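Local coordinates for protein alkaline phosphatase D (Bacillus subtilis, PDB 2YEQ) that hydrolyses phosphate esters as a secreted phosphodiesterase and alkaline phosphatase, using an active site that holds iron and calcium, at residues T378-A383 and E504-S509. Residues are numbered along the deposited sequence; the frame is centred on the assembly and turned at random.
Sequences TGDVHA and EDRFFS. With FE (Fe (III) ion), chain B; CA (calcium ion), chain C; PO4 (phosphate ion), chain D; EDO (1,2-ethanediol), chain U.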
# COMPACT_ATOMS: atom_id res chain seq x y z
N THR A 378 0.52 -8.09 1.21
CA THR A 378 1.76 -7.70 0.57
C THR A 378 1.52 -7.01 -0.78
O THR A 378 0.55 -7.31 -1.45
CB THR A 378 2.58 -8.96 0.27
OG1 THR A 378 2.77 -9.66 1.48
CG2 THR A 378 3.88 -8.64 -0.39
N GLY A 379 2.41 -6.10 -1.18
CA GLY A 379 2.42 -5.57 -2.52
C GLY A 379 3.78 -5.76 -3.16
O GLY A 379 4.31 -6.87 -3.16
N ASP A 380 4.31 -4.69 -3.75
CA ASP A 380 5.70 -4.57 -4.25
C ASP A 380 6.06 -5.30 -5.52
O ASP A 380 6.76 -4.75 -6.37
CB ASP A 380 6.74 -4.86 -3.14
CG ASP A 380 8.19 -4.59 -3.60
OD1 ASP A 380 8.56 -3.40 -3.82
OD2 ASP A 380 8.92 -5.60 -3.77
N VAL A 381 5.54 -6.51 -5.69
CA VAL A 381 6.03 -7.40 -6.74
C VAL A 381 5.28 -7.34 -8.05
O VAL A 381 5.65 -8.00 -9.00
CB VAL A 381 6.20 -8.88 -6.22
CG1 VAL A 381 7.03 -8.90 -4.91
CG2 VAL A 381 4.83 -9.59 -6.05
N HIS A 382 4.25 -6.50 -8.11
CA HIS A 382 3.56 -6.19 -9.38
C HIS A 382 2.91 -7.43 -10.02
O HIS A 382 2.83 -7.55 -11.23
CB HIS A 382 4.50 -5.50 -10.38
CG HIS A 382 5.12 -4.21 -9.88
ND1 HIS A 382 6.10 -3.56 -10.59
CD2 HIS A 382 4.91 -3.47 -8.76
CE1 HIS A 382 6.47 -2.47 -9.94
NE2 HIS A 382 5.77 -2.38 -8.82
N ALA A 383 2.47 -8.35 -9.19
CA ALA A 383 1.78 -9.57 -9.64
C ALA A 383 1.14 -10.20 -8.43
O ALA A 383 1.49 -9.94 -7.28
CB ALA A 383 2.74 -10.55 -10.36
N GLU A 504 13.09 -11.25 -12.95
CA GLU A 504 14.28 -10.38 -13.11
C GLU A 504 13.97 -9.10 -13.93
O GLU A 504 14.66 -8.09 -13.80
CB GLU A 504 15.45 -11.17 -13.73
CG GLU A 504 16.85 -10.48 -13.65
CD GLU A 504 17.48 -10.46 -12.24
OE1 GLU A 504 17.19 -11.33 -11.40
OE2 GLU A 504 18.30 -9.55 -11.97
N ASP A 505 12.93 -9.13 -14.76
CA ASP A 505 12.57 -7.94 -15.55
C ASP A 505 12.24 -6.70 -14.72
O ASP A 505 12.59 -5.59 -15.11
CB ASP A 505 11.45 -8.24 -16.53
CG ASP A 505 11.88 -9.21 -17.61
OD1 ASP A 505 13.05 -9.20 -18.03
OD2 ASP A 505 11.04 -10.01 -18.06
N ARG A 506 11.62 -6.90 -13.57
CA ARG A 506 11.32 -5.79 -12.68
C ARG A 506 12.63 -5.10 -12.18
O ARG A 506 12.75 -3.88 -12.26
CB ARG A 506 10.43 -6.25 -11.52
CG ARG A 506 9.94 -5.14 -10.60
CD ARG A 506 8.85 -5.62 -9.68
NE ARG A 506 9.27 -6.77 -8.87
CZ ARG A 506 9.68 -6.73 -7.61
NH1 ARG A 506 9.73 -5.59 -6.91
NH2 ARG A 506 10.04 -7.87 -7.02
N PHE A 507 13.61 -5.88 -11.70
CA PHE A 507 14.92 -5.36 -11.29
C PHE A 507 15.64 -4.71 -12.48
O PHE A 507 16.18 -3.61 -12.38
CB PHE A 507 15.79 -6.47 -10.67
CG PHE A 507 17.12 -5.99 -10.09
CD1 PHE A 507 17.15 -5.09 -9.02
CD2 PHE A 507 18.33 -6.47 -10.59
CE1 PHE A 507 18.38 -4.65 -8.48
CE2 PHE A 507 19.56 -6.05 -10.05
CZ PHE A 507 19.58 -5.13 -9.00
N PHE A 508 15.59 -5.36 -13.63
CA PHE A 508 16.26 -4.87 -14.82
C PHE A 508 15.66 -3.54 -15.29
O PHE A 508 16.40 -2.63 -15.69
CB PHE A 508 16.17 -5.88 -15.95
CG PHE A 508 16.86 -5.45 -17.21
CD1 PHE A 508 18.25 -5.38 -17.26
CD2 PHE A 508 16.13 -5.08 -18.33
CE1 PHE A 508 18.91 -4.97 -18.43
CE2 PHE A 508 16.77 -4.67 -19.50
CZ PHE A 508 18.17 -4.62 -19.55
N SER A 509 14.34 -3.44 -15.23
CA SER A 509 13.65 -2.26 -15.69
C SER A 509 13.90 -1.06 -14.76
O SER A 509 14.06 0.06 -15.24
CB SER A 509 12.16 -2.55 -15.86
OG SER A 509 11.53 -1.45 -16.48
FE FE B . 5.91 -0.82 -7.31
CA CA C . 8.02 -1.11 -3.99
P PO4 D . 8.67 -1.75 -7.06
O1 PO4 D . 9.36 -2.89 -7.71
O2 PO4 D . 9.35 -1.14 -5.87
O3 PO4 D . 8.10 -0.78 -8.08
O4 PO4 D . 7.43 -2.29 -6.29
C1 EDO U . 8.48 -4.02 -15.22
O1 EDO U . 8.23 -2.92 -16.12
C2 EDO U . 8.11 -3.65 -13.78
O2 EDO U . 7.22 -4.61 -13.17
O HOH W 1 7.62 -8.81 -11.11
O HOH W 2 5.54 -1.41 -3.35
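R506 reaches from its helix into the metal site and meets D380, V381 and H382. Its NH1 forms a salt bridge with D380 OD2 at 3.2 Å. The hydrogen bond in it is weak, and the carboxylate and guanidinium planes stand 90° apart. D380 OD1, the other carboxylate oxygen, binds calcium at 2.4 Å. R506 NH1 also donates to phosphate O1 at 2.8 Å, a straighter bond at 160°. The phosphate, probably from the crystallisation liquor, bridges iron and calcium, and lies at the guanidinium edge. V381 CA covers one guanidinium face, 3.8 Å from R506 CZ. R506 CD makes a CH-pi contact over the H382 ring, 4.0 Å from its centroid. H382 NE2 binds iron at 2.2 Å, which holds the ring, while ND1 donates to O2 of a 1,2-ethanediol, also probably from the liquor. CG of R506 is anti to the backbone N and the chain bends at chi3 (57°), which turns the guanidinium across V381. E503 forms a salt bridge with R506 NH2, which probably helps hold the guanidinium in place. C124, D151 and Y154 complete the protein ligands of iron; D151, D209 and D210 join D380 on calcium. The metal-binding loop links strands 374-378 and 384-390, and helix 504-520, near the C-terminus, brings R506 to it.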